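Local coordinates for cystathionine beta-lyase family protein, YNBB B.subtilis ortholog (Clostridium acetobutylicum, PDB 3HVY) that is probably a pyridoxal-phosphate-dependent carbon-sulfur lyase of the methionine gamma-lyase family, related to cystathionine beta-lyase and putatively involved in aluminium resistance, at residues L23-F35 with K306-A318. Sequence-based numbering, arbitrary orientation.
Sequences LYERALNDVEKEF and KGAVFCARIMELA. With EDO (1,2-ethanediol), chain Y.
Lys306 crosses the Phe35 ring obliquely, its CG in CH-pi contact 3.8 Å from the ring centroid and nearly over its centre, while Val31 CG2 covers the opposite face near the rim. With CG anti to its carbonyl carbon and the rest extended, Lys306 runs across the ring, and its NZ reaches Asp39 in a salt bridge. Further along, Ala27 is a knob among Phe310, Arg313, Ile314 and Leu317, its CB 3.7 Å from Ile314 CB. Phe310 CZ meets the edge of the Tyr24 ring at CD1 (3.5 Å), the two planes 81° apart. The axes of 23-35 and 306-317, parts of helices 18-55 and 287-317, approach to 8.8 Å at 130° between their N-to-C directions; Val418, Leu419 and Leu422 of helix 411-422 also touch Ile314. Leu317 returns the knob among Leu23, Arg26, Ala27 and Asp30, placing CD1 over the Arg26 guanidinium. Beside it, Arg313 forms a salt bridge to Asp30, side-on, with NE (2.8 Å) and NH2 (3.0 Å) both hydrogen-bonded to OD2 from the same face of the carboxylate, whose plane is turned 55° from the guanidinium. Arg313 NH1 makes a second salt bridge, to Glu316 OE1 within its own helix, so carboxylates on two edges fix the rotation of this guanidinium.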
ATOM      1  N   LEU D  23     -10.177  -1.561 -44.493  1.00 34.79           N
ATOM      2  CA  LEU D  23      -9.083  -0.608 -44.256  1.00 34.64           C
ATOM      3  C   LEU D  23      -8.074  -1.200 -43.263  1.00 35.68           C
ATOM      4  O   LEU D  23      -6.850  -1.045 -43.416  1.00 36.47           O
ATOM      5  CB  LEU D  23      -9.649   0.720 -43.742  1.00 32.21           C
ATOM      6  CG  LEU D  23     -10.422   1.512 -44.778  1.00 35.92           C
ATOM      7  CD1 LEU D  23     -11.021   2.783 -44.190  1.00 32.01           C
ATOM      8  CD2 LEU D  23      -9.529   1.837 -45.967  1.00 31.13           C
ATOM      9  N   TYR D  24      -8.607  -1.883 -42.252  1.00 35.08           N
ATOM     10  CA  TYR D  24      -7.820  -2.592 -41.240  1.00 34.61           C
ATOM     11  C   TYR D  24      -6.873  -3.586 -41.862  1.00 33.56           C
ATOM     12  O   TYR D  24      -5.689  -3.582 -41.541  1.00 29.40           O
ATOM     13  CB  TYR D  24      -8.763  -3.291 -40.247  1.00 35.99           C
ATOM     14  CG  TYR D  24      -8.097  -4.307 -39.349  1.00 41.98           C
ATOM     15  CD1 TYR D  24      -7.051  -3.940 -38.512  1.00 48.29           C
ATOM     16  CD2 TYR D  24      -8.502  -5.625 -39.342  1.00 49.41           C
ATOM     17  CE1 TYR D  24      -6.421  -4.867 -37.696  1.00 51.18           C
ATOM     18  CE2 TYR D  24      -7.897  -6.559 -38.508  1.00 51.04           C
ATOM     19  CZ  TYR D  24      -6.865  -6.177 -37.676  1.00 52.58           C
ATOM     20  OH  TYR D  24      -6.255  -7.125 -36.866  1.00 49.86           O
ATOM     21  N   GLU D  25      -7.372  -4.433 -42.759  1.00 35.21           N
ATOM     22  CA  GLU D  25      -6.526  -5.436 -43.394  1.00 36.64           C
ATOM     23  C   GLU D  25      -5.439  -4.743 -44.215  1.00 36.19           C
ATOM     24  O   GLU D  25      -4.288  -5.131 -44.149  1.00 37.57           O
ATOM     25  CB  GLU D  25      -7.328  -6.450 -44.267  1.00 35.21           C
ATOM     26  N   ARG D  26      -5.799  -3.720 -44.988  1.00 35.75           N
ATOM     27  CA  ARG D  26      -4.817  -3.036 -45.817  1.00 33.73           C
ATOM     28  C   ARG D  26      -3.781  -2.358 -44.934  1.00 31.95           C
ATOM     29  O   ARG D  26      -2.601  -2.542 -45.123  1.00 34.35           O
ATOM     30  CB  ARG D  26      -5.487  -2.009 -46.731  1.00 35.00           C
ATOM     31  CG  ARG D  26      -6.443  -2.638 -47.808  1.00 40.87           C
ATOM     32  CD  ARG D  26      -7.262  -1.565 -48.571  1.00 39.77           C
ATOM     33  NE  ARG D  26      -6.328  -0.615 -49.134  1.00 34.66           N
ATOM     34  CZ  ARG D  26      -6.536   0.687 -49.330  1.00 39.19           C
ATOM     35  NH1 ARG D  26      -7.695   1.254 -49.045  1.00 33.19           N
ATOM     36  NH2 ARG D  26      -5.545   1.431 -49.825  1.00 37.28           N
ATOM     37  N   ALA D  27      -4.234  -1.603 -43.940  1.00 32.79           N
ATOM     38  CA  ALA D  27      -3.322  -0.874 -43.045  1.00 32.30           C
ATOM     39  C   ALA D  27      -2.344  -1.823 -42.346  1.00 32.16           C
ATOM     40  O   ALA D  27      -1.149  -1.573 -42.246  1.00 31.15           O
ATOM     41  CB  ALA D  27      -4.140  -0.033 -42.019  1.00 29.32           C
ATOM     42  N   LEU D  28      -2.845  -2.946 -41.889  1.00 31.53           N
ATOM     43  CA  LEU D  28      -1.991  -3.869 -41.169  1.00 34.19           C
ATOM     44  C   LEU D  28      -0.890  -4.369 -42.094  1.00 35.05           C
ATOM     45  O   LEU D  28       0.299  -4.380 -41.732  1.00 32.23           O
ATOM     46  CB  LEU D  28      -2.807  -5.011 -40.559  1.00 36.05           C
ATOM     47  CG  LEU D  28      -2.069  -5.779 -39.451  1.00 45.84           C
ATOM     48  CD1 LEU D  28      -1.917  -4.869 -38.191  1.00 45.38           C
ATOM     49  CD2 LEU D  28      -2.788  -7.105 -39.098  1.00 44.65           C
ATOM     50  N   ASN D  29      -1.256  -4.737 -43.313  1.00 35.18           N
ATOM     51  CA  ASN D  29      -0.219  -5.153 -44.270  1.00 35.30           C
ATOM     52  C   ASN D  29       0.760  -4.048 -44.558  1.00 31.02           C
ATOM     53  O   ASN D  29       1.925  -4.272 -44.659  1.00 31.67           O
ATOM     54  CB  ASN D  29      -0.846  -5.600 -45.590  1.00 38.53           C
ATOM     55  CG  ASN D  29      -1.547  -6.925 -45.448  1.00 54.09           C
ATOM     56  OD1 ASN D  29      -1.130  -7.756 -44.623  1.00 59.32           O
ATOM     57  ND2 ASN D  29      -2.627  -7.133 -46.220  1.00 59.74           N
ATOM     58  N   ASP D  30       0.263  -2.838 -44.731  1.00 31.57           N
ATOM     59  CA  ASP D  30       1.119  -1.715 -45.057  1.00 28.51           C
ATOM     60  C   ASP D  30       2.144  -1.402 -44.003  1.00 28.13           C
ATOM     61  O   ASP D  30       3.233  -0.901 -44.313  1.00 28.00           O
ATOM     62  CB  ASP D  30       0.271  -0.457 -45.301  1.00 26.23           C
ATOM     63  CG  ASP D  30      -0.514  -0.496 -46.610  1.00 30.63           C
ATOM     64  OD1 ASP D  30      -0.245  -1.369 -47.433  1.00 33.40           O
ATOM     65  OD2 ASP D  30      -1.386   0.396 -46.844  1.00 31.65           O
ATOM     66  N   VAL D  31       1.820  -1.639 -42.739  1.00 32.00           N
ATOM     67  CA  VAL D  31       2.754  -1.263 -41.663  1.00 30.04           C
ATOM     68  C   VAL D  31       3.642  -2.389 -41.158  1.00 31.26           C
ATOM     69  O   VAL D  31       4.433  -2.195 -40.233  1.00 29.53           O
ATOM     70  CB  VAL D  31       2.025  -0.657 -40.438  1.00 31.90           C
ATOM     71  CG1 VAL D  31       1.198   0.587 -40.836  1.00 34.01           C
ATOM     72  CG2 VAL D  31       1.163  -1.660 -39.703  1.00 31.03           C
ATOM     73  N   GLU D  32       3.552  -3.557 -41.772  1.00 33.17           N
ATOM     74  CA  GLU D  32       4.346  -4.700 -41.294  1.00 33.60           C
ATOM     75  C   GLU D  32       5.862  -4.465 -41.310  1.00 34.71           C
ATOM     76  O   GLU D  32       6.542  -4.838 -40.363  1.00 38.00           O
ATOM     77  CB  GLU D  32       4.002  -5.965 -42.046  1.00 38.86           C
ATOM     78  CG  GLU D  32       4.444  -7.266 -41.334  1.00 42.98           C
ATOM     79  N   LYS D  33       6.405  -3.847 -42.344  1.00 33.10           N
ATOM     80  CA  LYS D  33       7.845  -3.553 -42.367  1.00 34.71           C
ATOM     81  C   LYS D  33       8.242  -2.544 -41.281  1.00 34.44           C
ATOM     82  O   LYS D  33       9.315  -2.664 -40.678  1.00 31.69           O
ATOM     83  CB  LYS D  33       8.314  -3.067 -43.761  1.00 35.68           C
ATOM     84  N   GLU D  34       7.403  -1.529 -41.052  1.00 32.40           N
ATOM     85  CA  GLU D  34       7.666  -0.591 -39.983  1.00 31.32           C
ATOM     86  C   GLU D  34       7.716  -1.327 -38.624  1.00 29.68           C
ATOM     87  O   GLU D  34       8.563  -1.063 -37.796  1.00 30.62           O
ATOM     88  CB  GLU D  34       6.573   0.480 -39.913  1.00 29.19           C
ATOM     89  CG  GLU D  34       6.362   1.283 -41.146  1.00 33.41           C
ATOM     90  CD  GLU D  34       7.636   1.786 -41.743  1.00 40.29           C
ATOM     91  OE1 GLU D  34       8.410   2.466 -41.032  1.00 41.24           O
ATOM     92  OE2 GLU D  34       7.844   1.528 -42.941  1.00 39.45           O
ATOM     93  N   PHE D  35       6.746  -2.187 -38.361  1.00 30.04           N
ATOM     94  CA  PHE D  35       6.677  -2.920 -37.106  1.00 29.45           C
ATOM     95  C   PHE D  35       7.964  -3.745 -36.859  1.00 30.00           C
ATOM     96  O   PHE D  35       8.469  -3.828 -35.723  1.00 27.73           O
ATOM     97  CB  PHE D  35       5.435  -3.826 -37.074  1.00 29.22           C
ATOM     98  CG  PHE D  35       4.140  -3.114 -36.721  1.00 30.33           C
ATOM     99  CD1 PHE D  35       4.010  -1.737 -36.833  1.00 32.28           C
ATOM    100  CD2 PHE D  35       3.014  -3.858 -36.391  1.00 33.31           C
ATOM    101  CE1 PHE D  35       2.777  -1.095 -36.569  1.00 30.47           C
ATOM    102  CE2 PHE D  35       1.824  -3.248 -36.081  1.00 34.99           C
ATOM    103  CZ  PHE D  35       1.696  -1.878 -36.144  1.00 28.68           C
ATOM    104  N   LYS D 306       3.543   1.169 -32.154  1.00 27.17           N
ATOM    105  CA  LYS D 306       2.810   0.417 -33.154  1.00 24.63           C
ATOM    106  C   LYS D 306       1.402   0.910 -33.294  1.00 27.33           C
ATOM    107  O   LYS D 306       0.922   0.989 -34.385  1.00 29.74           O
ATOM    108  CB  LYS D 306       2.856  -1.064 -32.839  1.00 28.61           C
ATOM    109  CG  LYS D 306       4.251  -1.659 -33.059  1.00 25.49           C
ATOM    110  CD  LYS D 306       4.247  -3.201 -32.763  1.00 32.39           C
ATOM    111  CE  LYS D 306       5.658  -3.794 -32.929  1.00 32.07           C
ATOM    112  NZ  LYS D 306       5.766  -5.283 -32.850  1.00 30.98           N
ATOM    113  N   GLY D 307       0.740   1.255 -32.191  1.00 26.31           N
ATOM    114  CA  GLY D 307      -0.598   1.812 -32.248  1.00 29.72           C
ATOM    115  C   GLY D 307      -0.625   3.126 -32.970  1.00 28.05           C
ATOM    116  O   GLY D 307      -1.501   3.370 -33.769  1.00 28.84           O
ATOM    117  N   ALA D 308       0.375   3.961 -32.737  1.00 26.70           N
ATOM    118  CA  ALA D 308       0.442   5.261 -33.393  1.00 27.68           C
ATOM    119  C   ALA D 308       0.603   5.118 -34.955  1.00 28.77           C
ATOM    120  O   ALA D 308      -0.099   5.745 -35.748  1.00 28.65           O
ATOM    121  CB  ALA D 308       1.638   6.075 -32.794  1.00 23.62           C
ATOM    122  N   VAL D 309       1.518   4.245 -35.350  1.00 30.25           N
ATOM    123  CA  VAL D 309       1.857   3.966 -36.748  1.00 26.93           C
ATOM    124  C   VAL D 309       0.706   3.330 -37.482  1.00 26.66           C
ATOM    125  O   VAL D 309       0.426   3.690 -38.607  1.00 29.12           O
ATOM    126  CB  VAL D 309       3.175   3.103 -36.811  1.00 29.11           C
ATOM    127  CG1 VAL D 309       3.414   2.517 -38.218  1.00 26.23           C
ATOM    128  CG2 VAL D 309       4.430   3.934 -36.319  1.00 26.95           C
ATOM    129  N   PHE D 310       0.044   2.353 -36.854  1.00 30.31           N
ATOM    130  CA  PHE D 310      -1.166   1.749 -37.427  1.00 29.16           C
ATOM    131  C   PHE D 310      -2.277   2.809 -37.533  1.00 29.25           C
ATOM    132  O   PHE D 310      -2.963   2.935 -38.551  1.00 28.21           O
ATOM    133  CB  PHE D 310      -1.650   0.598 -36.544  1.00 26.03           C
ATOM    134  CG  PHE D 310      -3.009   0.056 -36.927  1.00 28.31           C
ATOM    135  CD1 PHE D 310      -3.169  -0.731 -38.055  1.00 32.88           C
ATOM    136  CD2 PHE D 310      -4.140   0.392 -36.202  1.00 31.14           C
ATOM    137  CE1 PHE D 310      -4.423  -1.215 -38.407  1.00 31.75           C
ATOM    138  CE2 PHE D 310      -5.393  -0.040 -36.569  1.00 31.46           C
ATOM    139  CZ  PHE D 310      -5.543  -0.856 -37.671  1.00 25.06           C
ATOM    140  N   CYS D 311      -2.447   3.604 -36.499  1.00 28.43           N
ATOM    141  CA  CYS D 311      -3.445   4.688 -36.584  1.00 27.63           C
ATOM    142  C   CYS D 311      -3.166   5.636 -37.784  1.00 29.35           C
ATOM    143  O   CYS D 311      -4.068   5.982 -38.557  1.00 27.56           O
ATOM    144  CB  CYS D 311      -3.455   5.467 -35.272  1.00 30.91           C
ATOM    145  SG  CYS D 311      -4.612   6.861 -35.266  1.00 32.48           S
ATOM    146  N   ALA D 312      -1.926   6.124 -37.883  1.00 26.20           N
ATOM    147  CA  ALA D 312      -1.454   6.933 -38.998  1.00 26.59           C
ATOM    148  C   ALA D 312      -1.867   6.340 -40.360  1.00 27.29           C
ATOM    149  O   ALA D 312      -2.379   7.046 -41.207  1.00 27.47           O
ATOM    150  CB  ALA D 312       0.134   7.078 -38.941  1.00 26.02           C
ATOM    151  N   ARG D 313      -1.571   5.054 -40.581  1.00 28.23           N
ATOM    152  CA  ARG D 313      -1.881   4.444 -41.870  1.00 27.36           C
ATOM    153  C   ARG D 313      -3.364   4.274 -42.100  1.00 28.18           C
ATOM    154  O   ARG D 313      -3.857   4.671 -43.156  1.00 28.67           O
ATOM    155  CB  ARG D 313      -1.188   3.112 -42.102  1.00 29.76           C
ATOM    156  CG  ARG D 313      -1.380   2.588 -43.511  1.00 28.58           C
ATOM    157  CD  ARG D 313      -1.026   3.627 -44.568  1.00 22.80           C
ATOM    158  NE  ARG D 313      -0.844   3.017 -45.910  1.00 29.90           N
ATOM    159  CZ  ARG D 313      -0.589   3.681 -47.040  1.00 27.67           C
ATOM    160  NH1 ARG D 313      -0.484   5.027 -47.079  1.00 31.79           N
ATOM    161  NH2 ARG D 313      -0.513   2.995 -48.174  1.00 30.05           N
ATOM    162  N   ILE D 314      -4.091   3.726 -41.118  1.00 32.50           N
ATOM    163  CA  ILE D 314      -5.508   3.505 -41.337  1.00 30.62           C
ATOM    164  C   ILE D 314      -6.294   4.821 -41.501  1.00 29.10           C
ATOM    165  O   ILE D 314      -7.170   4.905 -42.343  1.00 30.98           O
ATOM    166  CB  ILE D 314      -6.146   2.564 -40.301  1.00 30.46           C
ATOM    167  CG1 ILE D 314      -7.444   1.962 -40.888  1.00 31.67           C
ATOM    168  CG2 ILE D 314      -6.390   3.272 -38.924  1.00 25.86           C
ATOM    169  CD1 ILE D 314      -8.161   0.921 -39.913  1.00 29.37           C
HETATM  170  N   MSE D 315      -5.965   5.865 -40.757  1.00 28.33           N
HETATM  171  CA  MSE D 315      -6.720   7.110 -40.904  1.00 27.48           C
HETATM  172  C   MSE D 315      -6.384   7.716 -42.281  1.00 28.79           C
HETATM  173  O   MSE D 315      -7.213   8.335 -42.935  1.00 29.62           O
HETATM  174  CB  MSE D 315      -6.412   8.075 -39.757  1.00 28.74           C
HETATM  175  CG  MSE D 315      -6.776   7.538 -38.364  1.00 32.94           C
HETATM  176 SE   MSE D 315      -8.629   7.039 -38.253  0.75 30.99          SE
HETATM  177  CE  MSE D 315      -9.427   8.813 -38.240  1.00 28.37           C
ATOM    178  N   GLU D 316      -5.145   7.535 -42.719  1.00 28.39           N
ATOM    179  CA  GLU D 316      -4.749   7.965 -44.059  1.00 28.62           C
ATOM    180  C   GLU D 316      -5.508   7.186 -45.165  1.00 30.24           C
ATOM    181  O   GLU D 316      -6.029   7.789 -46.115  1.00 27.05           O
ATOM    182  CB  GLU D 316      -3.257   7.801 -44.203  1.00 30.61           C
ATOM    183  CG  GLU D 316      -2.667   8.065 -45.539  1.00 29.94           C
ATOM    184  CD  GLU D 316      -1.184   8.196 -45.438  1.00 40.38           C
ATOM    185  OE1 GLU D 316      -0.492   7.182 -45.185  1.00 28.05           O
ATOM    186  OE2 GLU D 316      -0.737   9.339 -45.562  1.00 33.56           O
ATOM    187  N   LEU D 317      -5.605   5.862 -45.011  1.00 28.45           N
ATOM    188  CA  LEU D 317      -6.417   5.064 -45.916  1.00 28.75           C
ATOM    189  C   LEU D 317      -7.857   5.578 -45.969  1.00 30.17           C
ATOM    190  O   LEU D 317      -8.514   5.528 -47.015  1.00 28.23           O
ATOM    191  CB  LEU D 317      -6.393   3.592 -45.519  1.00 31.70           C
ATOM    192  CG  LEU D 317      -5.058   2.886 -45.598  1.00 34.76           C
ATOM    193  CD1 LEU D 317      -5.227   1.362 -45.701  1.00 32.99           C
ATOM    194  CD2 LEU D 317      -4.288   3.448 -46.797  1.00 27.52           C
ATOM    195  N   ALA D 318      -8.323   6.135 -44.857  1.00 31.02           N
ATOM    196  CA  ALA D 318      -9.658   6.717 -44.756  1.00 32.59           C
ATOM    197  C   ALA D 318      -9.783   8.132 -45.334  1.00 34.39           C
ATOM    198  O   ALA D 318     -10.858   8.700 -45.295  1.00 32.92           O
ATOM    199  CB  ALA D 318     -10.105   6.726 -43.275  1.00 31.46           C
TER
HETATM  200  C1  EDO Y 428       2.077  -6.992 -31.032  1.00 38.18           C
HETATM  201  O1  EDO Y 428       1.285  -6.564 -29.936  1.00 30.34           O
HETATM  202  C2  EDO Y 428       3.156  -5.968 -31.285  1.00 49.03           C
HETATM  203  O2  EDO Y 428       4.381  -6.235 -30.585  1.00 32.84           O
HETATM  204  O   HOH W   1      -7.737   4.178 -49.120  1.00 28.79           O